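Local coordinates for foldase protein PrsA (Bacillus subtilis, PDB 4WO7), which assists the folding of secreted proteins outside the cell after their translocation and has peptidyl-prolyl cis-trans isomerase activity, at residues L46-K60 with V88-N101. Residues are numbered along the deposited sequence; the frame is centred on the assembly and turned at random.
Sequences LDKKYKVSDKEIDNK and VKYELLTQKAAKDN
L93 is the central bump of this contact: its CD2 sits 3.6 Å from L46 O and 3.7 Å from V52 CG2, lodged in the hollow made where the chain leaves helix 21-49. Beside it L46 pushes back, CD2 meeting A97 CB at 3.8 Å; alanine is short enough there to admit both this methyl and the ring of Y50. K96 C and A97 N lie against one face of that ring, toward its rim, and K49 CG off the opposite face, also near the rim. The branched tip of L92 fits between successive turns of helix 54-67, CD1 3.5 Å from E56 O and CD2 3.6 Å from K60 CG. Helices 21-49 and 54-67, joined by the short linker 50-53, thus both pack on helix 81-101, segments 54-60 and 88-101 crossing at 103°; L46 and T94 also touch helix 231-244, uniting helices from both ends of the chain. K96 runs out past Y50, its CD crossing V52 CG2 obliquely, and NZ bonds K51 O, from above the carbonyl plane, and the syn lone pair of E56 OE1, each at 2.8 Å. E56 OE2 accepts bonds from N and OG of S53, the N-cap residue, the former being half of a capping box. Replacing E56 by an alanine would probably deprive K96 of its ionic mate and S53 N and OG of their shared acceptor. One turn before L93, extended K89 crosses D47 at about a right angle, NZ to OD1 3.1 Å, a salt bridge with a weak hydrogen bond.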
ATOM      1  N   LEU A  46      17.222 -10.872  19.105  1.00 72.04           N
ATOM      2  CA  LEU A  46      18.069  -9.687  18.980  1.00 67.92           C
ATOM      3  C   LEU A  46      18.307  -8.971  20.318  1.00 68.95           C
ATOM      4  O   LEU A  46      19.395  -8.448  20.553  1.00 68.78           O
ATOM      5  CB  LEU A  46      17.477  -8.705  17.969  1.00 59.00           C
ATOM      6  CG  LEU A  46      17.404  -9.245  16.538  1.00 62.07           C
ATOM      7  CD1 LEU A  46      16.811  -8.215  15.596  1.00 63.87           C
ATOM      8  CD2 LEU A  46      18.763  -9.714  16.040  1.00 60.25           C
ATOM      9  N   ASP A  47      17.311  -8.947  21.201  1.00 70.02           N
ATOM     10  CA  ASP A  47      17.485  -8.265  22.484  1.00 81.50           C
ATOM     11  C   ASP A  47      18.527  -8.952  23.341  1.00 84.76           C
ATOM     12  O   ASP A  47      19.164  -8.328  24.190  1.00 95.16           O
ATOM     13  CB  ASP A  47      16.174  -8.211  23.267  1.00 86.97           C
ATOM     14  CG  ASP A  47      16.305  -7.437  24.569  1.00105.15           C
ATOM     15  OD1 ASP A  47      17.030  -6.417  24.595  1.00108.77           O
ATOM     16  OD2 ASP A  47      15.678  -7.849  25.569  1.00113.27           O
ATOM     17  N   LYS A  48      18.703 -10.242  23.106  1.00 90.37           N
ATOM     18  CA  LYS A  48      19.693 -11.015  23.835  1.00 97.56           C
ATOM     19  C   LYS A  48      21.090 -10.821  23.242  1.00 97.01           C
ATOM     20  O   LYS A  48      22.089 -10.842  23.964  1.00 88.61           O
ATOM     21  CB  LYS A  48      19.294 -12.489  23.864  1.00101.37           C
ATOM     22  CG  LYS A  48      20.225 -13.352  24.684  1.00106.16           C
ATOM     23  CD  LYS A  48      19.657 -14.742  24.828  1.00109.76           C
ATOM     24  CE  LYS A  48      20.512 -15.595  25.738  1.00113.27           C
ATOM     25  NZ  LYS A  48      19.891 -16.926  25.967  1.00117.11           N
ATOM     26  N   LYS A  49      21.153 -10.636  21.926  1.00107.05           N
ATOM     27  CA  LYS A  49      22.429 -10.434  21.245  1.00124.53           C
ATOM     28  C   LYS A  49      22.888  -8.993  21.383  1.00112.84           C
ATOM     29  O   LYS A  49      23.927  -8.721  21.982  1.00107.84           O
ATOM     30  CB  LYS A  49      22.310 -10.817  19.768  1.00151.46           C
ATOM     31  CG  LYS A  49      23.616 -10.756  18.979  1.00162.02           C
ATOM     32  CD  LYS A  49      23.479 -11.487  17.652  1.00202.37           C
ATOM     33  CE  LYS A  49      24.808 -11.541  16.917  1.00159.14           C
ATOM     34  NZ  LYS A  49      24.727 -12.293  15.632  1.00159.58           N
ATOM     35  N   TYR A  50      22.118  -8.071  20.815  1.00105.47           N
ATOM     36  CA  TYR A  50      22.463  -6.662  20.880  1.00 99.20           C
ATOM     37  C   TYR A  50      21.787  -6.110  22.111  1.00122.23           C
ATOM     38  O   TYR A  50      20.774  -6.653  22.555  1.00111.63           O
ATOM     39  CB  TYR A  50      22.015  -5.933  19.623  1.00 84.46           C
ATOM     40  CG  TYR A  50      22.508  -6.630  18.396  1.00 78.77           C
ATOM     41  CD1 TYR A  50      23.780  -6.397  17.900  1.00 79.11           C
ATOM     42  CD2 TYR A  50      21.713  -7.562  17.759  1.00 74.00           C
ATOM     43  CE1 TYR A  50      24.235  -7.059  16.787  1.00 77.86           C
ATOM     44  CE2 TYR A  50      22.152  -8.228  16.651  1.00 81.43           C
ATOM     45  CZ  TYR A  50      23.417  -7.980  16.168  1.00 84.59           C
ATOM     46  OH  TYR A  50      23.844  -8.658  15.054  1.00 88.59           O
ATOM     47  N   LYS A  51      22.332  -5.037  22.665  1.00165.00           N
ATOM     48  CA  LYS A  51      21.733  -4.449  23.848  1.00185.63           C
ATOM     49  C   LYS A  51      21.369  -3.007  23.594  1.00166.99           C
ATOM     50  O   LYS A  51      22.191  -2.204  23.153  1.00167.21           O
ATOM     51  CB  LYS A  51      22.677  -4.559  25.044  1.00211.65           C
ATOM     52  CG  LYS A  51      22.865  -5.978  25.556  1.00333.03           C
ATOM     53  CD  LYS A  51      21.607  -6.480  26.250  1.00239.86           C
ATOM     54  CE  LYS A  51      21.589  -7.994  26.352  1.00247.06           C
ATOM     55  NZ  LYS A  51      22.697  -8.488  27.215  1.00259.85           N
ATOM     56  N   VAL A  52      20.117  -2.696  23.909  1.00147.59           N
ATOM     57  CA  VAL A  52      19.557  -1.375  23.703  1.00124.46           C
ATOM     58  C   VAL A  52      19.059  -0.808  25.018  1.00121.89           C
ATOM     59  O   VAL A  52      18.240  -1.416  25.706  1.00118.55           O
ATOM     60  CB  VAL A  52      18.407  -1.427  22.674  1.00111.36           C
ATOM     61  CG1 VAL A  52      17.647  -0.108  22.612  1.00112.49           C
ATOM     62  CG2 VAL A  52      18.944  -1.835  21.301  1.00108.77           C
ATOM     63  N   SER A  53      19.577   0.366  25.354  1.00127.27           N
ATOM     64  CA  SER A  53      19.221   1.059  26.576  1.00137.46           C
ATOM     65  C   SER A  53      18.131   2.086  26.322  1.00137.44           C
ATOM     66  O   SER A  53      17.912   2.506  25.187  1.00133.85           O
ATOM     67  CB  SER A  53      20.456   1.724  27.173  1.00148.51           C
ATOM     68  OG  SER A  53      21.014   2.660  26.266  1.00153.95           O
ATOM     69  N   ASP A  54      17.435   2.469  27.383  1.00144.57           N
ATOM     70  CA  ASP A  54      16.407   3.497  27.293  1.00150.84           C
ATOM     71  C   ASP A  54      16.997   4.826  26.805  1.00159.34           C
ATOM     72  O   ASP A  54      16.265   5.688  26.316  1.00162.90           O
ATOM     73  CB  ASP A  54      15.697   3.663  28.637  1.00147.90           C
ATOM     74  CG  ASP A  54      14.978   2.396  29.072  1.00144.20           C
ATOM     75  OD1 ASP A  54      15.640   1.470  29.585  1.00143.31           O
ATOM     76  OD2 ASP A  54      13.742   2.327  28.899  1.00141.38           O
ATOM     77  N   LYS A  55      18.309   5.002  26.953  1.00181.63           N
ATOM     78  CA  LYS A  55      18.977   6.183  26.409  1.00172.74           C
ATOM     79  C   LYS A  55      18.807   6.190  24.903  1.00162.82           C
ATOM     80  O   LYS A  55      18.438   7.199  24.300  1.00161.13           O
ATOM     81  CB  LYS A  55      20.476   6.179  26.749  1.00190.30           C
ATOM     82  CG  LYS A  55      21.280   7.341  26.140  1.00184.30           C
ATOM     83  CD  LYS A  55      22.791   7.116  26.265  1.00188.04           C
ATOM     84  CE  LYS A  55      23.593   8.294  25.711  1.00186.81           C
ATOM     85  NZ  LYS A  55      25.067   8.118  25.881  1.00179.61           N
ATOM     86  N   GLU A  56      19.093   5.038  24.312  1.00148.31           N
ATOM     87  CA  GLU A  56      18.995   4.830  22.876  1.00141.55           C
ATOM     88  C   GLU A  56      17.550   4.895  22.384  1.00132.72           C
ATOM     89  O   GLU A  56      17.270   5.451  21.322  1.00131.25           O
ATOM     90  CB  GLU A  56      19.624   3.487  22.523  1.00138.28           C
ATOM     91  CG  GLU A  56      21.118   3.447  22.804  1.00142.34           C
ATOM     92  CD  GLU A  56      21.720   2.071  22.610  1.00137.92           C
ATOM     93  OE1 GLU A  56      22.234   1.794  21.509  1.00132.19           O
ATOM     94  OE2 GLU A  56      21.691   1.273  23.571  1.00139.52           O
ATOM     95  N   ILE A  57      16.642   4.306  23.155  1.00129.50           N
ATOM     96  CA  ILE A  57      15.230   4.265  22.787  1.00128.18           C
ATOM     97  C   ILE A  57      14.627   5.657  22.640  1.00128.89           C
ATOM     98  O   ILE A  57      13.986   5.959  21.633  1.00132.19           O
ATOM     99  CB  ILE A  57      14.406   3.462  23.829  1.00176.68           C
ATOM    100  CG1 ILE A  57      14.743   1.973  23.723  1.00173.36           C
ATOM    101  CG2 ILE A  57      12.900   3.666  23.633  1.00201.36           C
ATOM    102  CD1 ILE A  57      14.187   1.122  24.852  1.00143.59           C
ATOM    103  N   ASP A  58      14.832   6.498  23.646  1.00138.21           N
ATOM    104  CA  ASP A  58      14.258   7.838  23.656  1.00142.14           C
ATOM    105  C   ASP A  58      14.738   8.686  22.473  1.00132.46           C
ATOM    106  O   ASP A  58      13.963   9.441  21.898  1.00118.09           O
ATOM    107  CB  ASP A  58      14.581   8.530  24.984  1.00153.42           C
ATOM    108  CG  ASP A  58      13.726   8.013  26.133  1.00156.06           C
ATOM    109  OD1 ASP A  58      13.271   6.852  26.059  1.00147.31           O
ATOM    110  OD2 ASP A  58      13.519   8.759  27.114  1.00164.36           O
ATOM    111  N   ASN A  59      16.012   8.559  22.113  1.00158.10           N
ATOM    112  CA  ASN A  59      16.572   9.304  20.982  1.00149.39           C
ATOM    113  C   ASN A  59      15.863   9.075  19.642  1.00148.74           C
ATOM    114  O   ASN A  59      15.596  10.030  18.909  1.00147.71           O
ATOM    115  CB  ASN A  59      18.058   8.963  20.834  1.00153.88           C
ATOM    116  CG  ASN A  59      18.905   9.582  21.932  1.00165.77           C
ATOM    117  OD1 ASN A  59      18.378  10.169  22.878  1.00169.04           O
ATOM    118  ND2 ASN A  59      20.219   9.430  21.829  1.00170.69           N
ATOM    119  N   LYS A  60      15.561   7.822  19.317  1.00148.82           N
ATOM    120  CA  LYS A  60      14.901   7.519  18.048  1.00147.05           C
ATOM    121  C   LYS A  60      13.404   7.818  18.189  1.00142.72           C
ATOM    122  O   LYS A  60      12.716   8.062  17.199  1.00140.66           O
ATOM    123  CB  LYS A  60      15.139   6.066  17.637  1.00148.43           C
ATOM    124  CG  LYS A  60      15.633   5.887  16.185  1.00161.83           C
ATOM    125  CD  LYS A  60      14.692   6.392  15.100  1.00159.83           C
ATOM    126  CE  LYS A  60      15.376   6.305  13.732  1.00161.88           C
ATOM    127  NZ  LYS A  60      14.469   6.616  12.593  1.00165.56           N
ATOM    128  N   VAL A  88       9.780   0.887  18.839  1.00 71.20           N
ATOM    129  CA  VAL A  88      11.011   1.617  18.598  1.00 69.85           C
ATOM    130  C   VAL A  88      12.203   0.743  18.961  1.00 70.72           C
ATOM    131  O   VAL A  88      13.207   0.733  18.250  1.00 75.57           O
ATOM    132  CB  VAL A  88      11.039   2.940  19.391  1.00 79.65           C
ATOM    133  CG1 VAL A  88      12.451   3.525  19.446  1.00 82.77           C
ATOM    134  CG2 VAL A  88      10.059   3.937  18.779  1.00 87.63           C
ATOM    135  N   LYS A  89      12.093   0.019  20.072  1.00 72.93           N
ATOM    136  CA  LYS A  89      13.163  -0.872  20.492  1.00 70.12           C
ATOM    137  C   LYS A  89      13.400  -1.927  19.419  1.00 61.46           C
ATOM    138  O   LYS A  89      14.540  -2.272  19.115  1.00 73.46           O
ATOM    139  CB  LYS A  89      12.841  -1.537  21.835  1.00 75.03           C
ATOM    140  CG  LYS A  89      13.957  -2.458  22.318  1.00 73.50           C
ATOM    141  CD  LYS A  89      13.671  -3.088  23.669  1.00 82.53           C
ATOM    142  CE  LYS A  89      14.878  -3.884  24.138  1.00 93.83           C
ATOM    143  NZ  LYS A  89      14.621  -4.655  25.381  1.00103.43           N
ATOM    144  N   TYR A  90      12.312  -2.422  18.839  1.00 82.29           N
ATOM    145  CA  TYR A  90      12.400  -3.424  17.788  1.00 55.45           C
ATOM    146  C   TYR A  90      13.109  -2.875  16.553  1.00 59.05           C
ATOM    147  O   TYR A  90      13.964  -3.553  15.985  1.00 63.40           O
ATOM    148  CB  TYR A  90      11.008  -3.941  17.422  1.00 56.03           C
ATOM    149  CG  TYR A  90      10.999  -4.917  16.267  1.00 61.06           C
ATOM    150  CD1 TYR A  90      11.774  -6.068  16.300  1.00 63.02           C
ATOM    151  CD2 TYR A  90      10.192  -4.706  15.157  1.00 54.99           C
ATOM    152  CE1 TYR A  90      11.767  -6.965  15.250  1.00 64.69           C
ATOM    153  CE2 TYR A  90      10.170  -5.606  14.105  1.00 54.57           C
ATOM    154  CZ  TYR A  90      10.960  -6.733  14.161  1.00 62.50           C
ATOM    155  OH  TYR A  90      10.954  -7.633  13.122  1.00 67.72           O
ATOM    156  N   GLU A  91      12.780  -1.651  16.143  1.00 71.29           N
ATOM    157  CA  GLU A  91      13.458  -1.048  14.998  1.00 70.24           C
ATOM    158  C   GLU A  91      14.954  -0.879  15.280  1.00 67.97           C
ATOM    159  O   GLU A  91      15.792  -1.191  14.434  1.00 68.24           O
ATOM    160  CB  GLU A  91      12.842   0.304  14.622  1.00 81.17           C
ATOM    161  CG  GLU A  91      13.424   0.874  13.328  1.00 97.56           C
ATOM    162  CD  GLU A  91      12.801   2.199  12.919  1.00117.18           C
ATOM    163  OE1 GLU A  91      12.702   3.107  13.773  1.00126.05           O
ATOM    164  OE2 GLU A  91      12.424   2.338  11.736  1.00122.19           O
ATOM    165  N   LEU A  92      15.289  -0.384  16.468  1.00 63.92           N
ATOM    166  CA  LEU A  92      16.686  -0.164  16.828  1.00 69.08           C
ATOM    167  C   LEU A  92      17.448  -1.488  16.837  1.00 67.77           C
ATOM    168  O   LEU A  92      18.607  -1.544  16.426  1.00 73.82           O
ATOM    169  CB  LEU A  92      16.811   0.526  18.192  1.00 82.56           C
ATOM    170  CG  LEU A  92      16.308   1.971  18.307  1.00 92.24           C
ATOM    171  CD1 LEU A  92      16.354   2.460  19.750  1.00 97.70           C
ATOM    172  CD2 LEU A  92      17.119   2.906  17.423  1.00 99.51           C
ATOM    173  N   LEU A  93      16.799  -2.548  17.309  1.00 75.84           N
ATOM    174  CA  LEU A  93      17.409  -3.878  17.292  1.00 76.29           C
ATOM    175  C   LEU A  93      17.678  -4.374  15.875  1.00 75.99           C
ATOM    176  O   LEU A  93      18.778  -4.838  15.571  1.00 81.66           O
ATOM    177  CB  LEU A  93      16.526  -4.892  18.015  1.00 75.05           C
ATOM    178  CG  LEU A  93      16.509  -4.790  19.541  1.00 68.95           C
ATOM    179  CD1 LEU A  93      15.405  -5.670  20.096  1.00 69.44           C
ATOM    180  CD2 LEU A  93      17.855  -5.192  20.133  1.00 74.48           C
ATOM    181  N   THR A  94      16.676  -4.277  15.007  1.00 71.58           N
ATOM    182  CA  THR A  94      16.822  -4.741  13.629  1.00 73.91           C
ATOM    183  C   THR A  94      17.868  -3.891  12.906  1.00 78.75           C
ATOM    184  O   THR A  94      18.518  -4.343  11.961  1.00 85.72           O
ATOM    185  CB  THR A  94      15.482  -4.689  12.860  1.00 71.25           C
ATOM    186  OG1 THR A  94      14.935  -3.367  12.942  1.00 68.56           O
ATOM    187  CG2 THR A  94      14.480  -5.681  13.452  1.00 63.00           C
ATOM    188  N   GLN A  95      18.025  -2.654  13.366  1.00 69.16           N
ATOM    189  CA  GLN A  95      19.024  -1.754  12.807  1.00 70.10           C
ATOM    190  C   GLN A  95      20.424  -2.211  13.207  1.00 73.40           C
ATOM    191  O   GLN A  95      21.348  -2.235  12.390  1.00 75.82           O
ATOM    192  CB  GLN A  95      18.776  -0.324  13.287  1.00 70.89           C
ATOM    193  CG  GLN A  95      17.684   0.387  12.526  1.00 75.46           C
ATOM    194  CD  GLN A  95      18.120   0.787  11.136  1.00 77.57           C
ATOM    195  OE1 GLN A  95      19.090   1.527  10.961  1.00 86.64           O
ATOM    196  NE2 GLN A  95      17.431   0.262  10.133  1.00 72.77           N
ATOM    197  N   LYS A  96      20.570  -2.574  14.474  1.00 72.54           N
ATOM    198  CA  LYS A  96      21.854  -3.006  15.002  1.00 73.75           C
ATOM    199  C   LYS A  96      22.246  -4.329  14.360  1.00 76.46           C
ATOM    200  O   LYS A  96      23.417  -4.555  14.048  1.00 78.46           O
ATOM    201  CB  LYS A  96      21.814  -3.117  16.529  1.00 74.28           C
ATOM    202  CG  LYS A  96      21.948  -1.771  17.233  1.00 80.01           C
ATOM    203  CD  LYS A  96      22.159  -1.932  18.729  1.00 92.83           C
ATOM    204  CE  LYS A  96      22.720  -0.662  19.342  1.00106.19           C
ATOM    205  NZ  LYS A  96      22.965  -0.827  20.798  1.00106.85           N
ATOM    206  N   ALA A  97      21.259  -5.202  14.171  1.00 76.20           N
ATOM    207  CA  ALA A  97      21.478  -6.478  13.509  1.00 80.60           C
ATOM    208  C   ALA A  97      21.963  -6.256  12.085  1.00 76.70           C
ATOM    209  O   ALA A  97      22.884  -6.930  11.631  1.00 86.88           O
ATOM    210  CB  ALA A  97      20.198  -7.307  13.500  1.00 77.57           C
ATOM    211  N   ALA A  98      21.343  -5.309  11.385  1.00 69.29           N
ATOM    212  CA  ALA A  98      21.712  -5.003  10.006  1.00 73.01           C
ATOM    213  C   ALA A  98      23.119  -4.413   9.872  1.00 77.50           C
ATOM    214  O   ALA A  98      23.853  -4.736   8.941  1.00 79.70           O
ATOM    215  CB  ALA A  98      20.704  -4.040   9.411  1.00 74.09           C
ATOM    216  N   LYS A  99      23.487  -3.541  10.799  1.00 81.19           N
ATOM    217  CA  LYS A  99      24.815  -2.939  10.774  1.00 80.62           C
ATOM    218  C   LYS A  99      25.903  -4.000  10.926  1.00 92.20           C
ATOM    219  O   LYS A  99      26.930  -3.941  10.253  1.00 92.05           O
ATOM    220  CB  LYS A  99      24.939  -1.865  11.854  1.00 81.45           C
ATOM    221  CG  LYS A  99      24.359  -0.521  11.432  1.00 88.35           C
ATOM    222  CD  LYS A  99      24.180   0.419  12.610  1.00 96.67           C
ATOM    223  CE  LYS A  99      23.530   1.723  12.171  1.00106.29           C
ATOM    224  NZ  LYS A  99      23.318   2.648  13.314  1.00114.61           N
ATOM    225  N   ASP A 100      25.687  -4.968  11.812  1.00 86.90           N
ATOM    226  CA  ASP A 100      26.687  -6.014  12.028  1.00 98.51           C
ATOM    227  C   ASP A 100      26.748  -7.015  10.870  1.00100.53           C
ATOM    228  O   ASP A 100      27.792  -7.627  10.636  1.00104.83           O
ATOM    229  CB  ASP A 100      26.426  -6.757  13.341  1.00105.73           C
ATOM    230  CG  ASP A 100      26.904  -5.977  14.552  1.00123.84           C
ATOM    231  OD1 ASP A 100      26.536  -4.788  14.681  1.00131.13           O
ATOM    232  OD2 ASP A 100      27.658  -6.552  15.371  1.00132.11           O
ATOM    233  N   ASN A 101      25.640  -7.178  10.152  1.00102.32           N
ATOM    234  CA  ASN A 101      25.525  -8.239   9.152  1.00107.62           C
ATOM    235  C   ASN A 101      25.576  -7.732   7.708  1.00107.72           C
ATOM    236  O   ASN A 101      25.903  -8.491   6.796  1.00117.22           O
ATOM    237  CB  ASN A 101      24.225  -9.011   9.377  1.00109.33           C
ATOM    238  CG  ASN A 101      24.282  -9.900  10.601  1.00114.30           C
ATOM    239  OD1 ASN A 101      24.550 -11.096  10.504  1.00118.53           O
ATOM    240  ND2 ASN A 101      24.073  -9.305  11.767  1.00120.88           N
TER